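Local coordinates for transglutaminase-like enzymes, putative cysteine protease (Cytophaga hutchinsonii, PDB 3ISR), which is a putative cysteine protease of the transglutaminase-like family and probably acts as a hydrolase with a transglutaminase-type catalytic triad, at residues Tyr143-Ala148 with Arg193-Pro198; Asn225-Asp230 with Phe280-Asn285. All coordinates share one frame; numbering follows the deposited sequence.

Contact 1 (Tyr143-Ala148 with Arg193-Pro198); sequences YSKVLA and RALSIP
Lys145 and Leu195 meet along the flank of helix 142-156, where a lysine methylene, not its charge, does the touching. Lys145 CG lies 3.9 Å from Leu195 CD1, and the two side chains meet at a slant. CG stands anti to the backbone N of Lys145 (chi1 -158°), and further bends at chi2 and chi3 carry the aliphatic chain past Ile197, with Lys145 CE 4.4 Å from Ile197 CD1. A lysine suits this partly exposed place because its methylenes can pack on apolar neighbours while its amine finds a polar partner elsewhere: NZ is hydrogen-bonded to Ile139 O. The next residue, the branched Val146, presents CG2 to the fork of Ile197. Val146 CG2 is 4.0 Å from Ile197 CD1 and 4.1 Å from Ile197 CG2, so it meets both arms of the isoleucine. Ile197 can offer both because CG1 is anti to its carbonyl carbon (chi1 -60°) while CG2 is anti to its N. No hydrogen bond links the segments; the contact is apolar throughout.

The backbone puts Leu195 and Ile197 there. Ser196, with a positive phi of 63°, is the C-prime residue of a Schellman motif ending helix 181-194: Ser196 N is 2.9 Å from Arg193 O, and Ile197 N reaches back to the carbonyl of the residue before Arg193. The turn leaves both apolar side chains directed at helix 142-156.

Around the contact, Leu195 also packs on Ala132 and Phe136 of helix 129-136 and Ile197 on Val142, while Ser196 touches Phe258 of a second subunit. Val146 continues onto Phe218, Ala220 and Ile222, so that it links the end of helix 181-194 with strand 215-222.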
loop_
_atom_site.group_PDB
_atom_site.type_symbol
_atom_site.label_atom_id
_atom_site.label_comp_id
_atom_site.label_asym_id
_atom_site.label_seq_id
_atom_site.Cartn_x
_atom_site.Cartn_y
_atom_site.Cartn_z
ATOM N N TYR B 143 23.706 1.373 -20.865
ATOM C CA TYR B 143 23.054 2.529 -21.463
ATOM C C TYR B 143 21.739 2.104 -22.102
ATOM O O TYR B 143 20.698 2.724 -21.869
ATOM C CB TYR B 143 23.937 3.225 -22.503
ATOM C CG TYR B 143 23.182 4.344 -23.200
ATOM C CD1 TYR B 143 23.038 5.600 -22.596
ATOM C CD2 TYR B 143 22.566 4.129 -24.433
ATOM C CE1 TYR B 143 22.316 6.613 -23.215
ATOM C CE2 TYR B 143 21.846 5.135 -25.059
ATOM C CZ TYR B 143 21.727 6.369 -24.449
ATOM O OH TYR B 143 21.021 7.355 -25.085
ATOM N N SER B 144 21.787 1.043 -22.901
ATOM C CA SER B 144 20.574 0.550 -23.556
ATOM C C SER B 144 19.512 0.126 -22.546
ATOM O O SER B 144 18.308 0.320 -22.766
ATOM C CB SER B 144 20.903 -0.586 -24.517
ATOM O OG SER B 144 21.640 -0.071 -25.609
ATOM N N LYS B 145 19.953 -0.426 -21.426
ATOM C CA LYS B 145 19.025 -0.768 -20.380
ATOM C C LYS B 145 18.287 0.464 -19.830
ATOM O O LYS B 145 17.067 0.442 -19.694
ATOM C CB LYS B 145 19.759 -1.487 -19.262
ATOM C CG LYS B 145 18.849 -2.311 -18.422
ATOM C CD LYS B 145 19.341 -3.732 -18.402
ATOM C CE LYS B 145 20.406 -3.924 -17.385
ATOM N NZ LYS B 145 21.031 -5.244 -17.641
ATOM N N VAL B 146 19.015 1.539 -19.534
ATOM C CA VAL B 146 18.371 2.753 -18.999
ATOM C C VAL B 146 17.478 3.419 -20.041
ATOM O O VAL B 146 16.391 3.930 -19.737
ATOM C CB VAL B 146 19.384 3.767 -18.425
ATOM C CG1 VAL B 146 18.650 4.968 -17.780
ATOM C CG2 VAL B 146 20.267 3.100 -17.374
ATOM N N LEU B 147 17.922 3.387 -21.288
ATOM C CA LEU B 147 17.125 3.954 -22.337
ATOM C C LEU B 147 15.827 3.163 -22.514
ATOM O O LEU B 147 14.765 3.764 -22.717
ATOM C CB LEU B 147 17.925 4.015 -23.645
ATOM C CG LEU B 147 17.222 4.754 -24.773
ATOM C CD1 LEU B 147 17.022 6.224 -24.413
ATOM C CD2 LEU B 147 18.023 4.592 -26.092
ATOM N N ALA B 148 15.902 1.835 -22.404
ATOM C CA ALA B 148 14.700 1.007 -22.485
ATOM C C ALA B 148 13.734 1.285 -21.331
ATOM O O ALA B 148 12.502 1.226 -21.512
ATOM C CB ALA B 148 15.053 -0.468 -22.515
ATOM N N ARG B 193 17.816 1.617 -10.100
ATOM C CA ARG B 193 18.407 1.061 -8.888
ATOM C C ARG B 193 18.045 -0.409 -8.708
ATOM O O ARG B 193 18.844 -1.191 -8.179
ATOM C CB ARG B 193 17.958 1.839 -7.652
ATOM C CG ARG B 193 18.475 3.259 -7.622
ATOM C CD ARG B 193 18.150 3.918 -6.278
ATOM N NE ARG B 193 18.497 5.342 -6.339
ATOM C CZ ARG B 193 17.834 6.297 -5.707
ATOM N NH1 ARG B 193 16.801 5.974 -4.913
ATOM N NH2 ARG B 193 18.199 7.568 -5.878
ATOM N N ALA B 194 16.843 -0.782 -9.132
ATOM C CA ALA B 194 16.390 -2.177 -8.991
ATOM C C ALA B 194 17.299 -3.109 -9.785
ATOM O O ALA B 194 17.437 -4.299 -9.455
ATOM C CB ALA B 194 14.938 -2.291 -9.460
ATOM N N LEU B 195 17.916 -2.562 -10.832
ATOM C CA LEU B 195 18.864 -3.292 -11.697
ATOM C C LEU B 195 20.333 -3.018 -11.364
ATOM O O LEU B 195 21.224 -3.296 -12.180
ATOM C CB LEU B 195 18.601 -2.964 -13.182
ATOM C CG LEU B 195 17.215 -3.353 -13.716
ATOM C CD1 LEU B 195 16.891 -2.600 -15.009
ATOM C CD2 LEU B 195 17.086 -4.868 -13.892
ATOM N N SER B 196 20.587 -2.486 -10.169
ATOM C CA SER B 196 21.952 -2.168 -9.695
ATOM C C SER B 196 22.655 -1.104 -10.543
ATOM O O SER B 196 23.864 -1.173 -10.770
ATOM C CB SER B 196 22.834 -3.423 -9.589
ATOM O OG SER B 196 22.172 -4.439 -8.853
ATOM N N ILE B 197 21.898 -0.112 -10.999
ATOM C CA ILE B 197 22.483 1.009 -11.740
ATOM C C ILE B 197 22.263 2.255 -10.875
ATOM O O ILE B 197 21.120 2.562 -10.535
ATOM C CB ILE B 197 21.782 1.176 -13.118
ATOM C CG1 ILE B 197 21.945 -0.092 -13.954
ATOM C CG2 ILE B 197 22.330 2.401 -13.910
ATOM C CD1 ILE B 197 20.949 -0.175 -15.128
ATOM N N PRO B 198 23.341 2.970 -10.493
ATOM C CA PRO B 198 23.094 4.125 -9.639
ATOM C C PRO B 198 22.282 5.184 -10.374
ATOM O O PRO B 198 22.491 5.407 -11.562
ATOM C CB PRO B 198 24.500 4.647 -9.292
ATOM C CG PRO B 198 25.451 3.511 -9.654
ATOM C CD PRO B 198 24.771 2.766 -10.777
#

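Contact 2 (Asn225-Asp230 with Phe280-Asn285); sequences NWIIFD and FWYDKN
Tyr282 reaches from the loop before strand 288-291 to Ile228, on the outermost strand, within this chain, of the four-stranded antiparallel sheet of the transglutaminase-like fold. The polar part is a single hydrogen bond in which Tyr282 OH donates to Ile228 O at 2.7 Å. The hydroxyl lies in the carbonyl plane, with a C=O...donor angle of 154°, and the oxygen in turn sits at the edge of the tyrosine ring, in its plane. The same hydroxyl is also hydrogen-bonded to Leu290 N, so it has two hydrogen-bond partners. A phenylalanine in its place would probably leave Ile228 O without this donor and Leu290 N without this acceptor.

The aromatic part pairs Tyr282 obliquely with Phe229, the ring centroids 5.5 Å apart and the planes at 48°. Phe229 CD1 approaches Tyr282 CE2 to 3.8 Å. Tyr282 suits the place by joining a flat apolar ring, which also packs on Leu147, to a polar tip. Phe229, wholly apolar, extends the packing to Val146 and Thr150 of helix 142-156. Next along, Asp230 OD2 is hydrogen-bonded to His215 NE2, consistent with the Asp-His pair of the family's catalytic triad.

The aliphatic part falls to Ile227, whose CG2 packs 4.4 Å from Tyr282 CZ. The same methyl makes a close methyl-to-oxygen contact, Ile227 CG2 lying 3.3 Å from Tyr282 OH.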
loop_
_atom_site.group_PDB
_atom_site.type_symbol
_atom_site.label_atom_id
_atom_site.label_comp_id
_atom_site.label_asym_id
_atom_site.label_seq_id
_atom_site.Cartn_x
_atom_site.Cartn_y
_atom_site.Cartn_z
ATOM N N ASN B 225 30.071 8.416 -15.807
ATOM C CA ASN B 225 29.422 9.697 -16.029
ATOM C C ASN B 225 27.966 9.643 -15.653
ATOM O O ASN B 225 27.312 8.645 -15.916
ATOM C CB ASN B 225 29.512 10.082 -17.505
ATOM C CG ASN B 225 30.946 10.249 -17.968
ATOM O OD1 ASN B 225 31.417 9.516 -18.832
ATOM N ND2 ASN B 225 31.652 11.207 -17.384
ATOM N N TRP B 226 27.447 10.741 -15.103
ATOM C CA TRP B 226 26.002 10.872 -14.885
ATOM C C TRP B 226 25.357 11.248 -16.224
ATOM O O TRP B 226 25.680 12.299 -16.798
ATOM C CB TRP B 226 25.711 11.940 -13.824
ATOM C CG TRP B 226 26.073 11.514 -12.467
ATOM C CD1 TRP B 226 27.173 11.894 -11.749
ATOM C CD2 TRP B 226 25.348 10.583 -11.639
ATOM N NE1 TRP B 226 27.174 11.261 -10.517
ATOM C CE2 TRP B 226 26.065 10.456 -10.428
ATOM C CE3 TRP B 226 24.159 9.858 -11.806
ATOM C CZ2 TRP B 226 25.624 9.632 -9.370
ATOM C CZ3 TRP B 226 23.721 9.020 -10.751
ATOM C CH2 TRP B 226 24.458 8.918 -9.558
ATOM N N ILE B 227 24.505 10.365 -16.744
ATOM C CA ILE B 227 23.885 10.566 -18.034
ATOM C C ILE B 227 22.429 10.917 -17.764
ATOM O O ILE B 227 21.752 10.190 -17.041
ATOM C CB ILE B 227 23.926 9.290 -18.900
ATOM C CG1 ILE B 227 25.369 8.753 -19.080
ATOM C CG2 ILE B 227 23.249 9.534 -20.264
ATOM C CD1 ILE B 227 26.373 9.733 -19.747
ATOM N N ILE B 228 21.953 11.995 -18.376
ATOM C CA ILE B 228 20.595 12.469 -18.142
ATOM C C ILE B 228 19.537 11.775 -19.002
ATOM O O ILE B 228 19.770 11.468 -20.178
ATOM C CB ILE B 228 20.513 14.014 -18.289
ATOM C CG1 ILE B 228 19.214 14.523 -17.629
ATOM C CG2 ILE B 228 20.637 14.451 -19.749
ATOM C CD1 ILE B 228 19.357 15.881 -16.968
ATOM N N PHE B 229 18.364 11.534 -18.413
ATOM C CA PHE B 229 17.253 10.859 -19.105
ATOM C C PHE B 229 15.950 11.514 -18.683
ATOM O O PHE B 229 15.830 11.969 -17.556
ATOM C CB PHE B 229 17.171 9.387 -18.709
ATOM C CG PHE B 229 18.313 8.556 -19.217
ATOM C CD1 PHE B 229 18.208 7.874 -20.422
ATOM C CD2 PHE B 229 19.492 8.453 -18.479
ATOM C CE1 PHE B 229 19.282 7.092 -20.901
ATOM C CE2 PHE B 229 20.573 7.691 -18.949
ATOM C CZ PHE B 229 20.465 7.009 -20.159
ATOM N N ASP B 230 14.958 11.532 -19.564
ATOM C CA ASP B 230 13.683 12.158 -19.220
ATOM C C ASP B 230 12.574 11.405 -19.913
ATOM O O ASP B 230 12.329 11.613 -21.094
ATOM C CB ASP B 230 13.678 13.643 -19.635
ATOM C CG ASP B 230 12.344 14.326 -19.395
ATOM O OD1 ASP B 230 11.435 13.743 -18.776
ATOM O OD2 ASP B 230 12.181 15.478 -19.857
ATOM N N PHE B 280 18.628 18.746 -28.547
ATOM C CA PHE B 280 19.200 17.410 -28.505
ATOM C C PHE B 280 18.148 16.445 -27.970
ATOM O O PHE B 280 17.581 16.677 -26.902
ATOM C CB PHE B 280 20.432 17.377 -27.595
ATOM C CG PHE B 280 21.090 16.035 -27.530
ATOM C CD1 PHE B 280 22.207 15.759 -28.308
ATOM C CD2 PHE B 280 20.584 15.037 -26.696
ATOM C CE1 PHE B 280 22.805 14.512 -28.253
ATOM C CE2 PHE B 280 21.176 13.791 -26.635
ATOM C CZ PHE B 280 22.288 13.522 -27.405
ATOM N N TRP B 281 17.898 15.367 -28.712
ATOM C CA TRP B 281 17.006 14.302 -28.244
ATOM C C TRP B 281 17.702 12.972 -28.448
ATOM O O TRP B 281 18.477 12.832 -29.392
ATOM C CB TRP B 281 15.734 14.289 -29.081
ATOM C CG TRP B 281 14.921 15.555 -29.050
ATOM C CD1 TRP B 281 14.973 16.590 -29.947
ATOM C CD2 TRP B 281 13.908 15.901 -28.091
ATOM N NE1 TRP B 281 14.058 17.561 -29.602
ATOM C CE2 TRP B 281 13.389 17.164 -28.471
ATOM C CE3 TRP B 281 13.383 15.264 -26.952
ATOM C CZ2 TRP B 281 12.375 17.811 -27.746
ATOM C CZ3 TRP B 281 12.370 15.910 -26.227
ATOM C CH2 TRP B 281 11.878 17.169 -26.635
ATOM N N TYR B 282 17.420 11.981 -27.603
ATOM C CA TYR B 282 17.921 10.632 -27.877
ATOM C C TYR B 282 17.088 9.951 -28.961
ATOM O O TYR B 282 15.904 10.245 -29.144
ATOM C CB TYR B 282 17.888 9.731 -26.627
ATOM C CG TYR B 282 18.800 10.140 -25.493
ATOM C CD1 TYR B 282 20.115 10.557 -25.730
ATOM C CD2 TYR B 282 18.357 10.075 -24.172
ATOM C CE1 TYR B 282 20.947 10.918 -24.671
ATOM C CE2 TYR B 282 19.186 10.420 -23.117
ATOM C CZ TYR B 282 20.479 10.854 -23.373
ATOM O OH TYR B 282 21.311 11.212 -22.336
ATOM N N ASP B 283 17.720 9.023 -29.664
ATOM C CA ASP B 283 17.014 8.079 -30.514
ATOM C C ASP B 283 17.548 6.709 -30.115
ATOM O O ASP B 283 18.764 6.549 -29.953
ATOM C CB ASP B 283 17.282 8.375 -31.990
ATOM N N LYS B 284 16.652 5.732 -29.939
ATOM C CA LYS B 284 17.040 4.387 -29.475
ATOM C C LYS B 284 18.253 3.808 -30.222
ATOM O O LYS B 284 18.955 2.920 -29.701
ATOM C CB LYS B 284 15.854 3.416 -29.552
ATOM N N ASN B 285 18.486 4.344 -31.426
ATOM C CA ASN B 285 19.514 3.874 -32.362
ATOM C C ASN B 285 20.800 4.721 -32.398
ATOM O O ASN B 285 21.611 4.603 -33.320
ATOM C CB ASN B 285 18.909 3.773 -33.762
ATOM C CG ASN B 285 17.767 2.774 -33.831
ATOM O OD1 ASN B 285 17.952 1.579 -33.585
ATOM N ND2 ASN B 285 16.576 3.262 -34.169
#

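From the N terminus, the chain first closes a loop at contact 1, where helix 142-156 meets the end of helix 181-194 after 44 mostly helical residues. Contact 2 opens only later, on strand 225-229, and closes 49 residues on, a span with strands but no helix. The two loops follow in series, neither nested nor crossed. In space they adjoin, their centres about 12 Å apart, because helix 142-156 serves both: Val146 CG1 lies 3.5 Å from Phe229 CE2, and Tyr143 OH is 3.4 Å from Tyr282 CD1. Together they tie helix 142-156 to the end of helix 181-194, to strand 225-229 and to the loop between strands 261-272 and 288-291.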